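Local coordinates for putative periplasmic or exported protein (Salmonella enterica subsp. enterica serovar Typhimurium, PDB 4GQZ) that probably binds copper in the periplasm and contributes to copper resistance, at residues 24-34 / 115-123. Numbering follows the deposited sequence.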
loop_
_atom_site.group_PDB
_atom_site.type_symbol
_atom_site.label_atom_id
_atom_site.label_comp_id
_atom_site.label_asym_id
_atom_site.label_seq_id
_atom_site.Cartn_x
_atom_site.Cartn_y
_atom_site.Cartn_z
ATOM N N VAL B 24 6.187 6.977 -3.061
ATOM C CA VAL B 24 7.471 6.364 -3.399
ATOM C C VAL B 24 7.874 6.679 -4.833
ATOM O O VAL B 24 9.001 7.172 -5.074
ATOM C CB VAL B 24 7.439 4.848 -3.130
ATOM C CG1 VAL B 24 8.691 4.166 -3.673
ATOM C CG2 VAL B 24 7.300 4.603 -1.630
ATOM N N ASP B 25 6.962 6.438 -5.784
ATOM C CA ASP B 25 7.215 6.779 -7.189
ATOM C C ASP B 25 7.585 8.256 -7.363
ATOM O O ASP B 25 8.502 8.590 -8.109
ATOM C CB ASP B 25 5.985 6.492 -8.059
ATOM C CG ASP B 25 5.682 5.017 -8.187
ATOM O OD1 ASP B 25 6.536 4.197 -7.797
ATOM O OD2 ASP B 25 4.577 4.679 -8.676
ATOM N N THR B 26 6.856 9.143 -6.693
ATOM C CA THR B 26 7.095 10.578 -6.864
ATOM C C THR B 26 8.500 10.933 -6.400
ATOM O O THR B 26 9.240 11.672 -7.079
ATOM C CB THR B 26 6.074 11.424 -6.062
ATOM O OG1 THR B 26 4.734 11.105 -6.487
ATOM C CG2 THR B 26 6.337 12.903 -6.258
ATOM N N ILE B 27 8.881 10.394 -5.248
ATOM C CA ILE B 27 10.179 10.738 -4.675
ATOM C C ILE B 27 11.318 10.146 -5.491
ATOM O O ILE B 27 12.280 10.846 -5.843
ATOM C CB ILE B 27 10.283 10.288 -3.211
ATOM C CG1 ILE B 27 9.243 11.009 -2.349
ATOM C CG2 ILE B 27 11.658 10.604 -2.647
ATOM C CD1 ILE B 27 9.336 10.638 -0.876
ATOM N N ASP B 28 11.226 8.862 -5.805
ATOM C CA ASP B 28 12.293 8.195 -6.563
ATOM C C ASP B 28 12.473 8.835 -7.928
ATOM O O ASP B 28 13.586 8.917 -8.449
ATOM C CB ASP B 28 11.962 6.712 -6.725
ATOM C CG ASP B 28 13.213 5.826 -6.816
ATOM O OD1 ASP B 28 14.363 6.325 -6.689
ATOM O OD2 ASP B 28 13.044 4.607 -7.005
ATOM N N GLN B 29 11.378 9.311 -8.512
ATOM C CA GLN B 29 11.433 9.794 -9.880
ATOM C C GLN B 29 11.621 11.300 -9.960
ATOM O O GLN B 29 11.577 11.857 -11.056
ATOM C CB GLN B 29 10.176 9.378 -10.649
ATOM C CG GLN B 29 10.023 7.868 -10.838
ATOM C CD GLN B 29 8.687 7.497 -11.449
ATOM O OE1 GLN B 29 8.126 8.267 -12.224
ATOM N NE2 GLN B 29 8.166 6.320 -11.101
ATOM N N THR B 30 11.837 11.957 -8.821
ATOM C CA THR B 30 11.956 13.417 -8.837
ATOM C C THR B 30 13.157 13.822 -9.703
ATOM O O THR B 30 14.256 13.280 -9.555
ATOM C CB THR B 30 12.000 14.055 -7.417
ATOM O OG1 THR B 30 12.041 15.487 -7.526
ATOM C CG2 THR B 30 13.222 13.615 -6.663
ATOM N N PRO B 31 12.933 14.738 -10.652
ATOM C CA PRO B 31 14.002 15.149 -11.567
ATOM C C PRO B 31 14.870 16.252 -10.975
ATOM O O PRO B 31 15.001 17.318 -11.579
ATOM C CB PRO B 31 13.228 15.703 -12.760
ATOM C CG PRO B 31 12.001 16.298 -12.136
ATOM C CD PRO B 31 11.642 15.364 -10.996
ATOM N N GLN B 32 15.437 16.004 -9.803
ATOM C CA GLN B 32 16.403 16.919 -9.205
ATOM C C GLN B 32 17.680 16.154 -8.924
ATOM O O GLN B 32 17.652 14.934 -8.733
ATOM C CB GLN B 32 15.897 17.455 -7.870
ATOM C CG GLN B 32 14.611 18.244 -7.904
ATOM C CD GLN B 32 14.053 18.405 -6.509
ATOM O OE1 GLN B 32 14.727 18.079 -5.531
ATOM N NE2 GLN B 32 12.820 18.891 -6.405
ATOM N N SER B 33 18.798 16.870 -8.881
ATOM C CA SER B 33 20.046 16.266 -8.442
ATOM C C SER B 33 19.911 15.916 -6.969
ATOM O O SER B 33 19.099 16.504 -6.248
ATOM C CB SER B 33 21.222 17.220 -8.676
ATOM O OG SER B 33 20.760 18.543 -8.900
ATOM N N ARG B 34 20.679 14.935 -6.522
ATOM C CA ARG B 34 20.669 14.577 -5.113
ATOM C C ARG B 34 21.786 15.367 -4.411
ATOM O O ARG B 34 22.796 15.708 -5.037
ATOM C CB ARG B 34 20.850 13.063 -4.940
ATOM C CG ARG B 34 19.851 12.188 -5.738
ATOM C CD ARG B 34 18.426 12.695 -5.567
ATOM N NE ARG B 34 17.371 11.678 -5.699
ATOM C CZ ARG B 34 16.466 11.660 -6.674
ATOM N NH1 ARG B 34 16.496 12.583 -7.628
ATOM N NH2 ARG B 34 15.516 10.726 -6.685
ATOM N N TYR B 115 15.458 6.914 -14.116
ATOM C CA TYR B 115 15.107 8.268 -13.677
ATOM C C TYR B 115 16.349 9.149 -13.620
ATOM O O TYR B 115 17.456 8.702 -13.955
ATOM C CB TYR B 115 14.428 8.244 -12.302
ATOM C CG TYR B 115 13.458 7.094 -12.132
ATOM C CD1 TYR B 115 12.626 6.705 -13.172
ATOM C CD2 TYR B 115 13.398 6.383 -10.939
ATOM C CE1 TYR B 115 11.754 5.639 -13.035
ATOM C CE2 TYR B 115 12.525 5.311 -10.787
ATOM C CZ TYR B 115 11.704 4.949 -11.842
ATOM O OH TYR B 115 10.822 3.888 -11.715
ATOM N N ARG B 116 16.151 10.392 -13.189
ATOM C CA ARG B 116 17.217 11.379 -13.040
ATOM C C ARG B 116 18.300 10.849 -12.100
ATOM O O ARG B 116 19.486 11.155 -12.266
ATOM C CB ARG B 116 16.619 12.693 -12.511
ATOM C CG ARG B 116 17.644 13.765 -12.104
ATOM C CD ARG B 116 18.544 14.124 -13.270
ATOM N NE ARG B 116 19.909 14.376 -12.811
ATOM C CZ ARG B 116 20.316 15.535 -12.307
ATOM N NH1 ARG B 116 19.455 16.546 -12.207
ATOM N NH2 ARG B 116 21.578 15.685 -11.902
ATOM N N ASN B 117 17.892 10.032 -11.128
ATOM C CA ASN B 117 18.835 9.464 -10.175
ATOM C C ASN B 117 19.503 8.170 -10.654
ATOM O O ASN B 117 20.232 7.533 -9.899
ATOM C CB ASN B 117 18.183 9.273 -8.796
ATOM C CG ASN B 117 17.126 8.154 -8.777
ATOM O OD1 ASN B 117 16.772 7.605 -9.814
ATOM N ND2 ASN B 117 16.619 7.830 -7.588
ATOM N N GLY B 118 19.241 7.779 -11.899
ATOM C CA GLY B 118 19.853 6.584 -12.465
ATOM C C GLY B 118 19.208 5.261 -12.076
ATOM O O GLY B 118 19.698 4.183 -12.459
ATOM N N PHE B 119 18.105 5.326 -11.327
ATOM C CA PHE B 119 17.426 4.095 -10.910
ATOM C C PHE B 119 16.168 3.809 -11.726
ATOM O O PHE B 119 15.636 4.688 -12.418
ATOM C CB PHE B 119 17.070 4.158 -9.421
ATOM C CG PHE B 119 18.234 3.913 -8.504
ATOM C CD1 PHE B 119 19.158 4.934 -8.228
ATOM C CD2 PHE B 119 18.404 2.670 -7.901
ATOM C CE1 PHE B 119 20.240 4.718 -7.371
ATOM C CE2 PHE B 119 19.483 2.439 -7.038
ATOM C CZ PHE B 119 20.409 3.472 -6.773
ATOM N N ILE B 120 15.720 2.557 -11.650
ATOM C CA ILE B 120 14.382 2.163 -12.075
ATOM C C ILE B 120 13.728 1.423 -10.917
ATOM O O ILE B 120 14.362 0.568 -10.298
ATOM C CB ILE B 120 14.435 1.199 -13.266
ATOM C CG1 ILE B 120 15.145 1.867 -14.454
ATOM C CG2 ILE B 120 13.025 0.758 -13.642
ATOM C CD1 ILE B 120 15.637 0.911 -15.499
ATOM N N GLY B 121 12.468 1.729 -10.621
ATOM C CA GLY B 121 11.759 1.012 -9.574
ATOM C C GLY B 121 10.674 0.093 -10.122
ATOM O O GLY B 121 9.961 0.461 -11.057
ATOM N N VAL B 122 10.568 -1.120 -9.580
ATOM C CA VAL B 122 9.439 -1.985 -9.923
ATOM C C VAL B 122 8.680 -2.429 -8.684
ATOM O O VAL B 122 9.260 -2.589 -7.610
ATOM C CB VAL B 122 9.869 -3.233 -10.716
ATOM C CG1 VAL B 122 10.379 -2.829 -12.090
ATOM C CG2 VAL B 122 10.944 -4.011 -9.954
ATOM N N TRP B 123 7.380 -2.646 -8.848
ATOM C CA TRP B 123 6.542 -3.124 -7.763
ATOM C C TRP B 123 6.246 -4.600 -7.969
ATOM O O TRP B 123 5.670 -5.002 -8.987
ATOM C CB TRP B 123 5.255 -2.306 -7.712
ATOM C CG TRP B 123 5.485 -0.865 -7.290
ATOM C CD1 TRP B 123 5.614 0.229 -8.112
ATOM C CD2 TRP B 123 5.603 -0.374 -5.949
ATOM N NE1 TRP B 123 5.805 1.362 -7.358
ATOM C CE2 TRP B 123 5.796 1.023 -6.030
ATOM C CE3 TRP B 123 5.570 -0.980 -4.692
ATOM C CZ2 TRP B 123 5.963 1.821 -4.895
ATOM C CZ3 TRP B 123 5.727 -0.191 -3.568
ATOM C CH2 TRP B 123 5.927 1.199 -3.677
HETATM O O HOH W 1 9.185 4.370 -9.332
HETATM O O HOH W 2 15.217 10.528 -10.105
HETATM O O HOH W 3 13.283 11.341 -13.073
HETATM O O HOH W 4 17.122 17.139 -14.193
HETATM O O HOH W 5 18.215 8.755 -4.967
#
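Asp28 and Asn117 hold the buried middle of this contact. Asn117 ND2 donates to Asp28 OD1 at 2.9 Å, the carboxylate turned 79° from the amide and its oxygen met nearly along the C-O bond. His81 also bonds OD1, while Tyr65 and Ser67 grip OD2, so the carboxylate is fixed from several directions. With CG between backbone N and carbonyl carbon (chi1 70°), Asn117 keeps OD1 within reach of Phe119 N (3.0 Å) while ND2 meets Asp28; the resulting Asx turn, its donor above the carbonyl plane, helps limit the amide's rotation. Over the CB of Asn117 lies one face of the Arg34 guanidinium, whose NH1 reaches Thr30 O (3.0 Å) and Gln32 O (2.8 Å) and thereby ties up the loop after the helix. Next door, Gln29 CG sits almost centrally on the Tyr115 ring, 3.4 Å from its centroid, a CH-pi contact. One turn back up the helix, Trp123 NE1 donates to the syn lone pair of Asp25 OD1 (3.0 Å, 159°), and Val24 CG1 packs against Trp123 CZ2. The outer side is looser and wet: one water joins Asp25, Gln29 and Tyr115, and exposed Ser33 merely lies against the Arg116 guanidinium. Altogether, the C-terminal half of helix 20-28 packs over one face of the small mixed sheet, against strands 120-125 and 63-68, and its trailing loop meets the type I turn 115-118: helix-on-sheet packing within the CueP fold.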